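Local coordinates for protein diheme cytochrome c (Shewanella baltica, PDB 3U99) that carries two covalently bound c-type hemes and probably serves in bacterial electron transfer, at residues A[107-112]-A[116-121]; A[13-18]-A[62-67]. All coordinates share one frame; numbering follows the deposited sequence.

Interaction 1 of 2, residues A[107-112]-A[116-121]. With HEC (heme c), chain B.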
ATOM      1  N   ARG A 107     -12.860  14.078  -8.806  1.00 13.30           N
ATOM      2  CA  ARG A 107     -14.203  13.516  -8.846  1.00 14.64           C
ATOM      3  C   ARG A 107     -14.197  11.993  -8.742  1.00 12.66           C
ATOM      4  O   ARG A 107     -15.151  11.410  -8.364  1.00 14.06           O
ATOM      5  CB  ARG A 107     -14.978  13.980 -10.137  1.00 19.64           C
ATOM      6  CG  ARG A 107     -14.719  13.229 -11.431  1.00 23.82           C
ATOM      7  CD  ARG A 107     -15.849  13.544 -12.472  1.00 26.48           C
ATOM      8  NE  ARG A 107     -15.849  14.971 -12.760  1.00 26.97           N
ATOM      9  CZ  ARG A 107     -16.724  15.879 -12.322  0.50 28.90           C
ATOM     10  NH1 ARG A 107     -16.500  17.144 -12.659  1.00 34.15           N
ATOM     11  NH2 ARG A 107     -17.817  15.564 -11.642  1.00 33.39           N
ATOM     12  N   MET A 108     -13.064  11.428  -9.229  1.00 11.64           N
ATOM     13  CA  MET A 108     -13.011   9.962  -9.200  1.00 10.77           C
ATOM     14  C   MET A 108     -12.338   9.423  -7.944  1.00 10.67           C
ATOM     15  O   MET A 108     -12.336   8.205  -7.752  1.00 10.94           O
ATOM     16  CB  MET A 108     -12.213   9.445 -10.401  1.00 11.16           C
ATOM     17  CG  MET A 108     -12.906   9.725 -11.719  1.00 12.35           C
ATOM     18  SD  MET A 108     -11.987   9.116 -13.122  1.00 16.06           S
ATOM     19  CE  MET A 108     -12.714  10.111 -14.418  1.00 27.99           C
ATOM     20  N   VAL A 109     -11.797  10.177  -7.115  1.00 10.68           N
ATOM     21  CA  VAL A 109     -10.955   9.867  -5.958  1.00 10.80           C
ATOM     22  C   VAL A 109     -11.489  10.609  -4.733  1.00 11.90           C
ATOM     23  O   VAL A 109     -12.362  10.068  -4.039  1.00 13.58           O
ATOM     24  CB  VAL A 109      -9.474  10.140  -6.276  1.00 11.29           C
ATOM     25  CG1 VAL A 109      -8.586   9.656  -5.132  1.00 14.01           C
ATOM     26  CG2 VAL A 109      -9.094   9.461  -7.617  1.00 12.07           C
ATOM     27  N   GLN A 110     -10.924  11.769  -4.410  1.00 13.29           N
ATOM     28  CA  GLN A 110     -11.283  12.433  -3.177  1.00 17.28           C
ATOM     29  C   GLN A 110     -12.759  12.749  -3.090  1.00 17.37           C
ATOM     30  O   GLN A 110     -13.342  12.744  -2.011  1.00 21.67           O
ATOM     31  CB  GLN A 110     -10.446  13.716  -3.066  1.00 20.54           C
ATOM     32  CG  GLN A 110      -8.963  13.371  -2.925  1.00 25.46           C
ATOM     33  CD  GLN A 110      -8.165  13.268  -4.207  1.00 25.84           C
ATOM     34  OE1 GLN A 110      -8.553  13.237  -5.345  1.00 21.56           O
ATOM     35  NE2 GLN A 110      -6.815  13.203  -4.054  1.00 36.16           N
ATOM     36  N   ASP A 111     -13.387  13.016  -4.224  1.00 15.41           N
ATOM     37  CA  ASP A 111     -14.824  13.325  -4.224  1.00 16.90           C
ATOM     38  C   ASP A 111     -15.741  12.141  -4.536  1.00 16.19           C
ATOM     39  O   ASP A 111     -16.920  12.287  -4.737  1.00 21.34           O
ATOM     40  CB  ASP A 111     -15.122  14.503  -5.189  1.00 20.74           C
ATOM     41  CG  ASP A 111     -14.409  15.797  -4.771  1.00 23.73           C
ATOM     42  OD1 ASP A 111     -14.083  15.991  -3.570  1.00 30.67           O
ATOM     43  OD2 ASP A 111     -14.167  16.599  -5.677  1.00 32.49           O
ATOM     44  N   ASN A 112     -15.118  10.980  -4.642  1.00 13.79           N
ATOM     45  CA  ASN A 112     -15.798   9.736  -4.959  1.00 14.64           C
ATOM     46  C   ASN A 112     -15.965   8.922  -3.668  1.00 15.28           C
ATOM     47  O   ASN A 112     -15.002   8.412  -3.147  1.00 15.96           O
ATOM     48  CB  ASN A 112     -15.013   8.956  -5.971  1.00 13.53           C
ATOM     49  CG  ASN A 112     -15.676   7.611  -6.299  1.00 12.93           C
ATOM     50  OD1 ASN A 112     -16.726   7.249  -5.773  1.00 15.33           O
ATOM     51  ND2 ASN A 112     -15.036   6.918  -7.213  1.00 11.19           N
ATOM     52  N   GLY A 116     -12.357   7.753  -2.137  1.00 14.34           N
ATOM     53  CA  GLY A 116     -11.984   8.712  -1.121  1.00 14.65           C
ATOM     54  C   GLY A 116     -10.533   9.113  -1.058  1.00 14.96           C
ATOM     55  O   GLY A 116     -10.262  10.259  -0.766  1.00 18.12           O
ATOM     56  N   SER A 117      -9.625   8.195  -1.330  1.00 13.03           N
ATOM     57  CA  SER A 117      -8.227   8.502  -1.438  1.00 12.61           C
ATOM     58  C   SER A 117      -7.564   7.380  -2.176  1.00 11.42           C
ATOM     59  O   SER A 117      -8.131   6.334  -2.422  1.00 13.52           O
ATOM     60  CB  SER A 117      -7.704   8.655  -0.027  1.00 16.02           C
ATOM     61  OG  SER A 117      -7.645   7.451   0.608  1.00 21.09           O
ATOM     62  N   PHE A 118      -6.315   7.639  -2.573  1.00 10.05           N
ATOM     63  CA  PHE A 118      -5.582   6.620  -3.292  1.00 10.68           C
ATOM     64  C   PHE A 118      -5.008   5.509  -2.445  1.00 10.61           C
ATOM     65  O   PHE A 118      -4.485   4.540  -2.979  1.00 12.05           O
ATOM     66  CB  PHE A 118      -4.421   7.343  -3.966  1.00 11.30           C
ATOM     67  CG  PHE A 118      -4.763   8.075  -5.234  1.00 10.16           C
ATOM     68  CD1 PHE A 118      -5.205   7.416  -6.337  1.00 10.09           C
ATOM     69  CD2 PHE A 118      -4.591   9.422  -5.307  1.00 11.25           C
ATOM     70  CE1 PHE A 118      -5.537   8.065  -7.500  1.00 11.27           C
ATOM     71  CE2 PHE A 118      -4.925  10.127  -6.466  1.00 12.57           C
ATOM     72  CZ  PHE A 118      -5.358   9.430  -7.563  1.00 11.40           C
ATOM     73  N   SER A 119      -5.032   5.644  -1.147  1.00 11.24           N
ATOM     74  CA  SER A 119      -4.346   4.669  -0.284  1.00  9.95           C
ATOM     75  C   SER A 119      -4.855   3.266  -0.443  1.00  9.80           C
ATOM     76  O   SER A 119      -4.044   2.347  -0.370  1.00 10.97           O
ATOM     77  CB  SER A 119      -4.510   5.109   1.177  1.00 11.68           C
ATOM     78  OG  SER A 119      -3.856   6.287   1.471  0.33  8.42           O
ATOM     79  N   GLN A 120      -6.140   3.029  -0.561  1.00 12.59           N
ATOM     80  CA  GLN A 120      -6.538   1.609  -0.674  1.00 11.54           C
ATOM     81  C   GLN A 120      -6.510   1.256  -2.147  1.00 10.83           C
ATOM     82  O   GLN A 120      -7.486   1.362  -2.896  1.00 11.16           O
ATOM     83  CB  GLN A 120      -7.884   1.298  -0.019  1.00 13.50           C
ATOM     84  CG  GLN A 120      -8.336  -0.175  -0.152  1.00 15.42           C
ATOM     85  CD  GLN A 120      -7.793  -1.054   0.961  1.00 16.02           C
ATOM     86  OE1 GLN A 120      -6.670  -0.934   1.372  1.00 14.54           O
ATOM     87  NE2 GLN A 120      -8.577  -1.995   1.458  1.00 20.23           N
ATOM     88  N   CYS A 121      -5.346   0.818  -2.618  1.00  9.08           N
ATOM     89  CA  CYS A 121      -5.191   0.590  -4.039  1.00  8.24           C
ATOM     90  C   CYS A 121      -6.183  -0.423  -4.594  1.00  8.32           C
ATOM     91  O   CYS A 121      -6.500  -0.315  -5.779  1.00  8.61           O
ATOM     92  CB  CYS A 121      -3.797   0.008  -4.319  1.00  7.80           C
ATOM     93  SG  CYS A 121      -2.405   0.641  -3.312  1.00  8.84           S
TER
HETATM   94 FE   HEC B 500      -3.035   3.179  -9.485  1.00  6.28          FE
HETATM   95  CHA HEC B 500      -1.998   3.263 -12.713  1.00  8.24           C
HETATM   96  CHB HEC B 500      -0.102   1.788  -8.558  1.00  8.22           C
HETATM   97  CHC HEC B 500      -4.027   3.393  -6.189  1.00  7.45           C
HETATM   98  CHD HEC B 500      -6.080   4.266 -10.477  1.00  8.09           C
HETATM   99  NA  HEC B 500      -1.394   2.571 -10.446  1.00  7.23           N
HETATM  100  C1A HEC B 500      -1.113   2.685 -11.773  1.00  7.44           C
HETATM  101  C2A HEC B 500       0.161   2.111 -12.102  1.00  8.27           C
HETATM  102  C3A HEC B 500       0.690   1.696 -10.937  1.00  8.49           C
HETATM  103  C4A HEC B 500      -0.276   1.998  -9.885  1.00  8.12           C
HETATM  104  CMA HEC B 500       2.024   0.993 -10.692  1.00  9.70           C
HETATM  105  CAA HEC B 500       0.741   1.963 -13.483  1.00  9.48           C
HETATM  106  CBA HEC B 500       0.003   0.839 -14.189  1.00 10.63           C
HETATM  107  CGA HEC B 500       0.404   0.566 -15.627  1.00 13.20           C
HETATM  108  O1A HEC B 500       1.539   1.022 -15.981  1.00 19.88           O
HETATM  109  O2A HEC B 500      -0.188  -0.199 -16.392  1.00 13.23           O
HETATM  110  NB  HEC B 500      -2.186   2.677  -7.720  1.00  6.50           N
HETATM  111  C1B HEC B 500      -0.923   2.119  -7.530  1.00  7.43           C
HETATM  112  C2B HEC B 500      -0.740   1.926  -6.146  1.00  7.64           C
HETATM  113  C3B HEC B 500      -1.811   2.411  -5.512  1.00  8.08           C
HETATM  114  C4B HEC B 500      -2.748   2.854  -6.484  1.00  6.92           C
HETATM  115  CMB HEC B 500       0.542   1.261  -5.598  1.00  8.95           C
HETATM  116  CAB HEC B 500      -2.174   2.395  -4.013  1.00  8.30           C
HETATM  117  CBB HEC B 500      -1.012   2.998  -3.106  1.00  9.72           C
HETATM  118  NC  HEC B 500      -4.713   3.748  -8.515  1.00  6.74           N
HETATM  119  C1C HEC B 500      -4.921   3.745  -7.197  1.00  7.12           C
HETATM  120  C2C HEC B 500      -6.254   4.078  -6.852  1.00  7.46           C
HETATM  121  C3C HEC B 500      -6.846   4.292  -8.091  1.00  7.52           C
HETATM  122  C4C HEC B 500      -5.901   4.069  -9.103  1.00  7.07           C
HETATM  123  CMC HEC B 500      -6.878   4.068  -5.487  1.00  8.55           C
HETATM  124  CAC HEC B 500      -8.308   4.583  -8.357  1.00  8.40           C
HETATM  125  CBC HEC B 500      -8.820   5.917  -7.812  1.00  9.88           C
HETATM  126  ND  HEC B 500      -3.866   3.703 -11.242  1.00  6.73           N
HETATM  127  C1D HEC B 500      -5.146   4.121 -11.411  1.00  7.52           C
HETATM  128  C2D HEC B 500      -5.359   4.455 -12.793  1.00  8.15           C
HETATM  129  C3D HEC B 500      -4.187   4.272 -13.450  1.00  9.24           C
HETATM  130  C4D HEC B 500      -3.260   3.740 -12.427  1.00  7.83           C
HETATM  131  CMD HEC B 500      -6.657   4.975 -13.361  1.00  9.57           C
HETATM  132  CAD HEC B 500      -3.941   4.507 -14.926  1.00 10.27           C
HETATM  133  CBD HEC B 500      -3.681   6.040 -15.100  1.00 12.34           C
HETATM  134  CGD HEC B 500      -3.757   6.525 -16.544  0.50 13.75           C
HETATM  135  O1D HEC B 500      -3.014   5.580 -17.214  0.50 16.89           O
HETATM  136  O2D HEC B 500      -3.626   7.838 -16.661  0.50 15.11           O
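One face of the F118 ring is covered by V109, whose CG1 methyl stands 3.9 Å from the ring centroid and only 7° off the ring normal, a CH-pi contact almost directly over the ring centre. At the rim of the ring, close to its plane, comes heme c: F118 CD1 lies 3.5 Å from C2C of the porphyrin. H101, an axial ligand of this heme's iron, and F97 each make edge-to-face pairs with the same phenyl group. The two methyls of V109 divide the work. With CG1 anti to the backbone N (chi1 -173°), that branch sits over the ring, while CG2 reaches the ring's far end, 3.7 Å from F118 CZ, and also meets the heme, 3.6 Å from CBC. The amide of Q110 approaches the phenyl only obliquely and loosely.

The backbone joins the two segments beside this apolar cluster. V109 to N112 form a type I beta turn, and G116 N gives two weak, bent hydrogen bonds, to V109 O (3.0 Å) and to N112 O (2.9 Å), so one N-H is shared between two carbonyls. Opposite in direction, Q110 CA sends a nearly straight C-H...O contact to G116 O. The amide of N112 is held by M108 O and P141 O through ND2, and by K114 N through OD1, which fixes its rotation. Beyond F118 the segment leads to C121, whose SG is bonded to the heme vinyl-derived carbon CAB (1.9 Å). This is the approach to a c-type heme attachment site, where C121, C124 and the axial ligand H125 belong to the CXXCH motif.

Interaction 2 of 2, residues A[13-18]-A[62-67]. With HEC (heme c), chain C.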
ATOM      1  N   ALA A  13       3.455 -14.604   4.037  1.00  9.96           N
ATOM      2  CA  ALA A  13       2.209 -14.981   4.731  1.00 10.07           C
ATOM      3  C   ALA A  13       1.973 -14.197   5.995  1.00  9.59           C
ATOM      4  O   ALA A  13       0.876 -13.642   6.222  1.00  9.37           O
ATOM      5  CB  ALA A  13       2.255 -16.488   4.984  1.00 12.55           C
ATOM      6  N   GLU A  14       2.948 -14.090   6.880  1.00  9.39           N
ATOM      7  CA  GLU A  14       2.799 -13.327   8.116  1.00  9.26           C
ATOM      8  C   GLU A  14       2.581 -11.861   7.804  1.00  8.45           C
ATOM      9  O   GLU A  14       1.751 -11.211   8.427  1.00  8.74           O
ATOM     10  CB  GLU A  14       4.045 -13.525   8.988  1.00 11.12           C
ATOM     11  CG  GLU A  14       3.917 -12.775  10.340  1.00 12.28           C
ATOM     12  CD  GLU A  14       5.038 -13.111  11.293  1.00 13.01           C
ATOM     13  OE1 GLU A  14       6.209 -13.304  10.847  1.00 17.80           O
ATOM     14  OE2 GLU A  14       4.791 -13.156  12.515  1.00 14.98           O
ATOM     15  N   TYR A  15       3.346 -11.318   6.895  1.00  8.51           N
ATOM     16  CA  TYR A  15       3.177  -9.951   6.471  1.00  8.37           C
ATOM     17  C   TYR A  15       1.762  -9.653   6.023  1.00  8.07           C
ATOM     18  O   TYR A  15       1.172  -8.637   6.369  1.00  8.62           O
ATOM     19  CB  TYR A  15       4.220  -9.676   5.351  1.00  8.71           C
ATOM     20  CG  TYR A  15       3.968  -8.285   4.773  1.00  9.05           C
ATOM     21  CD1 TYR A  15       4.231  -7.141   5.490  1.00  8.73           C
ATOM     22  CD2 TYR A  15       3.460  -8.081   3.518  1.00  8.98           C
ATOM     23  CE1 TYR A  15       3.995  -5.874   4.991  1.00  8.36           C
ATOM     24  CE2 TYR A  15       3.186  -6.814   2.978  1.00  8.69           C
ATOM     25  CZ  TYR A  15       3.473  -5.720   3.728  1.00  7.81           C
ATOM     26  OH  TYR A  15       3.253  -4.448   3.277  1.00  9.10           O
ATOM     27  N   THR A  16       1.194 -10.517   5.191  1.00  8.26           N
ATOM     28  CA  THR A  16      -0.148 -10.297   4.710  1.00  8.84           C
ATOM     29  C   THR A  16      -1.149 -10.278   5.841  1.00  8.75           C
ATOM     30  O   THR A  16      -2.077  -9.444   5.847  1.00 10.39           O
ATOM     31  CB  THR A  16      -0.505 -11.398   3.694  1.00 11.62           C
ATOM     32  OG1 THR A  16       0.443 -11.246   2.633  1.00 12.82           O
ATOM     33  CG2 THR A  16      -1.926 -11.195   3.197  1.00 15.33           C
ATOM     34  N   ALA A  17      -0.967 -11.179   6.825  1.00  8.28           N
ATOM     35  CA  ALA A  17      -1.887 -11.179   7.952  1.00 10.25           C
ATOM     36  C   ALA A  17      -1.728  -9.952   8.807  1.00  9.60           C
ATOM     37  O   ALA A  17      -2.719  -9.352   9.255  1.00 12.29           O
ATOM     38  CB  ALA A  17      -1.619 -12.415   8.836  1.00 10.47           C
ATOM     39  N   GLU A  18      -0.509  -9.548   9.141  1.00  8.62           N
ATOM     40  CA  GLU A  18      -0.295  -8.445  10.058  1.00  9.06           C
ATOM     41  C   GLU A  18      -0.515  -7.095   9.397  1.00  9.43           C
ATOM     42  O   GLU A  18      -1.018  -6.163  10.029  1.00 15.84           O
ATOM     43  CB  GLU A  18       1.112  -8.503  10.649  1.00 10.56           C
ATOM     44  CG  GLU A  18       1.360  -9.734  11.488  1.00 11.96           C
ATOM     45  CD  GLU A  18       0.636  -9.885  12.783  1.00 16.56           C
ATOM     46  OE1 GLU A  18      -0.101  -8.939  13.158  1.00 17.82           O
ATOM     47  OE2 GLU A  18       0.845 -10.940  13.449  1.00 24.05           O
ATOM     48  N   GLU A  62       9.764  -6.296   9.542  1.00  8.17           N
ATOM     49  CA  GLU A  62      10.778  -5.379   9.068  1.00  8.47           C
ATOM     50  C   GLU A  62      11.776  -6.110   8.192  1.00  8.93           C
ATOM     51  O   GLU A  62      12.171  -5.640   7.129  1.00  9.70           O
ATOM     52  CB  GLU A  62      11.473  -4.711  10.244  1.00  9.77           C
ATOM     53  CG  GLU A  62      12.507  -3.688   9.777  1.00 12.83           C
ATOM     54  CD  GLU A  62      13.012  -2.817  10.906  1.00 15.88           C
ATOM     55  OE1 GLU A  62      12.233  -2.119  11.609  1.00 23.11           O
ATOM     56  OE2 GLU A  62      14.291  -2.826  11.025  1.00 22.22           O
ATOM     57  N   GLU A  63      12.212  -7.289   8.661  1.00  8.51           N
ATOM     58  CA  GLU A  63      13.196  -8.029   7.906  1.00  9.90           C
ATOM     59  C   GLU A  63      12.634  -8.468   6.536  1.00 10.10           C
ATOM     60  O   GLU A  63      13.345  -8.384   5.521  1.00 10.26           O
ATOM     61  CB  GLU A  63      13.637  -9.228   8.740  1.00 12.17           C
ATOM     62  CG  GLU A  63      14.526  -8.889   9.922  0.50 16.79           C
ATOM     63  CD  GLU A  63      15.950  -8.681   9.423  0.50 21.61           C
ATOM     64  OE1 GLU A  63      16.138  -8.326   8.241  0.50 30.62           O
ATOM     65  OE2 GLU A  63      16.895  -8.928  10.213  0.50 31.11           O
ATOM     66  N   TYR A  64      11.398  -8.860   6.475  1.00  9.10           N
ATOM     67  CA  TYR A  64      10.728  -9.236   5.234  1.00  8.99           C
ATOM     68  C   TYR A  64      10.725  -8.014   4.304  1.00  8.71           C
ATOM     69  O   TYR A  64      11.061  -8.100   3.128  1.00  8.70           O
ATOM     70  CB  TYR A  64       9.286  -9.760   5.552  1.00  9.98           C
ATOM     71  CG  TYR A  64       8.601  -9.919   4.203  1.00  8.77           C
ATOM     72  CD1 TYR A  64       8.868 -10.967   3.341  1.00  9.88           C
ATOM     73  CD2 TYR A  64       7.671  -8.975   3.766  1.00  9.43           C
ATOM     74  CE1 TYR A  64       8.216 -11.074   2.090  1.00  9.58           C
ATOM     75  CE2 TYR A  64       7.065  -9.033   2.524  1.00  9.67           C
ATOM     76  CZ  TYR A  64       7.338 -10.096   1.684  1.00  9.11           C
ATOM     77  OH  TYR A  64       6.747 -10.143   0.476  1.00 11.04           O
ATOM     78  N   LEU A  65      10.267  -6.859   4.796  1.00  8.24           N
ATOM     79  CA  LEU A  65      10.108  -5.686   3.957  1.00  8.13           C
ATOM     80  C   LEU A  65      11.440  -5.204   3.461  1.00  8.21           C
ATOM     81  O   LEU A  65      11.540  -4.821   2.304  1.00  9.12           O
ATOM     82  CB  LEU A  65       9.369  -4.608   4.766  1.00  8.06           C
ATOM     83  CG  LEU A  65       7.874  -4.847   4.990  1.00  7.92           C
ATOM     84  CD1 LEU A  65       7.300  -3.860   6.014  1.00 10.14           C
ATOM     85  CD2 LEU A  65       7.100  -4.708   3.702  1.00 10.44           C
ATOM     86  N   VAL A  66      12.449  -5.167   4.330  1.00  8.50           N
ATOM     87  CA  VAL A  66      13.758  -4.705   3.903  1.00  8.96           C
ATOM     88  C   VAL A  66      14.323  -5.602   2.831  1.00  8.84           C
ATOM     89  O   VAL A  66      14.853  -5.138   1.818  1.00 10.03           O
ATOM     90  CB  VAL A  66      14.660  -4.593   5.132  1.00  9.74           C
ATOM     91  CG1 VAL A  66      16.110  -4.463   4.653  1.00 14.62           C
ATOM     92  CG2 VAL A  66      14.253  -3.412   6.011  1.00 11.08           C
ATOM     93  N   GLN A  67      14.243  -6.910   3.031  1.00  8.70           N
ATOM     94  CA  GLN A  67      14.817  -7.845   2.057  1.00  9.00           C
ATOM     95  C   GLN A  67      14.178  -7.758   0.693  1.00  8.77           C
ATOM     96  O   GLN A  67      14.844  -7.897  -0.319  1.00 10.71           O
ATOM     97  CB  GLN A  67      14.689  -9.252   2.654  1.00 10.88           C
ATOM     98  CG  GLN A  67      15.206 -10.311   1.738  1.00 11.67           C
ATOM     99  CD  GLN A  67      16.735 -10.231   1.583  1.00 12.96           C
ATOM    100  OE1 GLN A  67      17.449  -9.885   2.518  1.00 21.07           O
ATOM    101  NE2 GLN A  67      17.248 -10.543   0.381  1.00 12.03           N
TER
HETATM  102 FE   HEC C 700      -0.824   0.788   7.613  1.00  6.18          FE
HETATM  103  CHA HEC C 700      -1.292   3.578   5.818  1.00  8.44           C
HETATM  104  CHB HEC C 700       2.002   0.090   5.856  1.00  7.35           C
HETATM  105  CHC HEC C 700      -0.478  -2.085   9.340  1.00  7.29           C
HETATM  106  CHD HEC C 700      -3.543   1.587   9.491  1.00  8.22           C
HETATM  107  NA  HEC C 700       0.181   1.668   6.109  1.00  7.22           N
HETATM  108  C1A HEC C 700      -0.198   2.832   5.458  1.00  7.47           C
HETATM  109  C2A HEC C 700       0.721   3.100   4.365  1.00  8.28           C
HETATM  110  C3A HEC C 700       1.630   2.097   4.378  1.00  8.04           C
HETATM  111  C4A HEC C 700       1.295   1.235   5.504  1.00  6.71           C
HETATM  112  CMA HEC C 700       2.809   1.928   3.460  1.00  9.92           C
HETATM  113  CAA HEC C 700       0.610   4.273   3.473  1.00  9.88           C
HETATM  114  CBA HEC C 700      -0.411   4.064   2.374  1.00 10.45           C
HETATM  115  CGA HEC C 700      -0.352   5.224   1.379  1.00 10.54           C
HETATM  116  O1A HEC C 700       0.668   5.302   0.642  1.00 11.24           O
HETATM  117  O2A HEC C 700      -1.262   6.072   1.323  1.00 15.56           O
HETATM  118  NB  HEC C 700       0.535  -0.709   7.612  1.00  6.34           N
HETATM  119  C1B HEC C 700       1.665  -0.803   6.833  1.00  6.98           C
HETATM  120  C2B HEC C 700       2.432  -1.943   7.283  1.00  7.45           C
HETATM  121  C3B HEC C 700       1.747  -2.552   8.266  1.00  7.15           C
HETATM  122  C4B HEC C 700       0.555  -1.808   8.459  1.00  7.01           C
HETATM  123  CMB HEC C 700       3.770  -2.320   6.659  1.00  8.69           C
HETATM  124  CAB HEC C 700       2.102  -3.764   9.125  1.00  8.42           C
HETATM  125  CBB HEC C 700       3.372  -3.469   9.949  1.00 10.03           C
HETATM  126  NC  HEC C 700      -1.827  -0.105   9.103  1.00  6.89           N
HETATM  127  C1C HEC C 700      -1.576  -1.316   9.643  1.00  7.30           C
HETATM  128  C2C HEC C 700      -2.528  -1.693  10.628  1.00  7.85           C
HETATM  129  C3C HEC C 700      -3.392  -0.656  10.664  1.00  8.39           C
HETATM  130  C4C HEC C 700      -2.947   0.345   9.771  1.00  7.79           C
HETATM  131  CMC HEC C 700      -2.573  -3.053  11.342  1.00 11.40           C
HETATM  132  CAC HEC C 700      -4.648  -0.564  11.500  1.00  9.70           C
HETATM  133  CBC HEC C 700      -4.482  -0.704  13.003  1.00 11.04           C
HETATM  134  ND  HEC C 700      -2.106   2.315   7.674  1.00  6.97           N
HETATM  135  C1D HEC C 700      -3.134   2.466   8.556  1.00  8.31           C
HETATM  136  C2D HEC C 700      -3.833   3.733   8.275  1.00  9.69           C
HETATM  137  C3D HEC C 700      -3.208   4.301   7.231  1.00  9.54           C
HETATM  138  C4D HEC C 700      -2.163   3.374   6.848  1.00  8.19           C
HETATM  139  CMD HEC C 700      -4.927   4.367   9.103  1.00 13.21           C
HETATM  140  CAD HEC C 700      -3.562   5.610   6.608  1.00 12.06           C
HETATM  141  CBD HEC C 700      -4.557   5.458   5.408  1.00 18.08           C
HETATM  142  CGD HEC C 700      -4.985   6.844   4.936  1.00 22.89           C
HETATM  143  O1D HEC C 700      -6.010   6.637   4.075  1.00 32.91           O
HETATM  144  O2D HEC C 700      -3.993   7.708   4.831  1.00 32.48           O
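Apolar packing carries the contact between Y15 and the pair Y64 and L65, with two aromatic rings and a branched aliphatic chain meeting where helices 13-19 and 55-67 come together. The rings of Y15 and Y64 meet obliquely, their planes inclined at 31° and their centroids 5.4 Å apart. Y64 offers the CD2-CE2 side of its ring, and CE2 comes 3.9 Å from Y15 CD2, with CB and CG of Y15 close by. L65 works further along the same side chain: its CD2 methyl lies 3.6 Å from Y15 CE1 and stays near CZ. Both tyrosines have CG anti to the backbone N (chi1 174° for Y15), which, with each CB directed at the partner helix, brings the two rings together.

Contact with the heme is also apolar. The CMB methyl sits at the edge of the Y15 ring, 3.9 Å from CE1, and L65 CD1 reaches that methyl as well, so residues of both helices touch one heme substituent. W36 of helix 33-40 touches Y15 and L65.

The polar end of Y15 is hydrogen-bonded outside the two segments, OH to Y26 O. Replacing Y15 by alanine is likely to open a gap between Y64, L65 and the heme methyl, and to leave Y26 O without this partner. The chemistry thus implies a heme-pocket wall held mainly by shape, with one hydrogen bond tying down the phenol oxygen.

Along the chain both segments of interaction 2 precede those of interaction 1, and the chain's centre falls between the two contacts, whose centres are 26 Å apart and whose nearest atoms are about 10 Å apart. Interaction 2 joins helices 13-19 and 55-67, whereas interaction 1 sits wholly in the loop between helix 95-101 and strand 139-140. Each packs mainly against a different heme, yet both belong to the same dihaem cytochrome c unit, and S119, in 116-121, hydrogen-bonds the heme beside which interaction 2 packs. Together they illustrate how a small protein with little regular structure is organised around two cofactors, consistent with electron exchange between them.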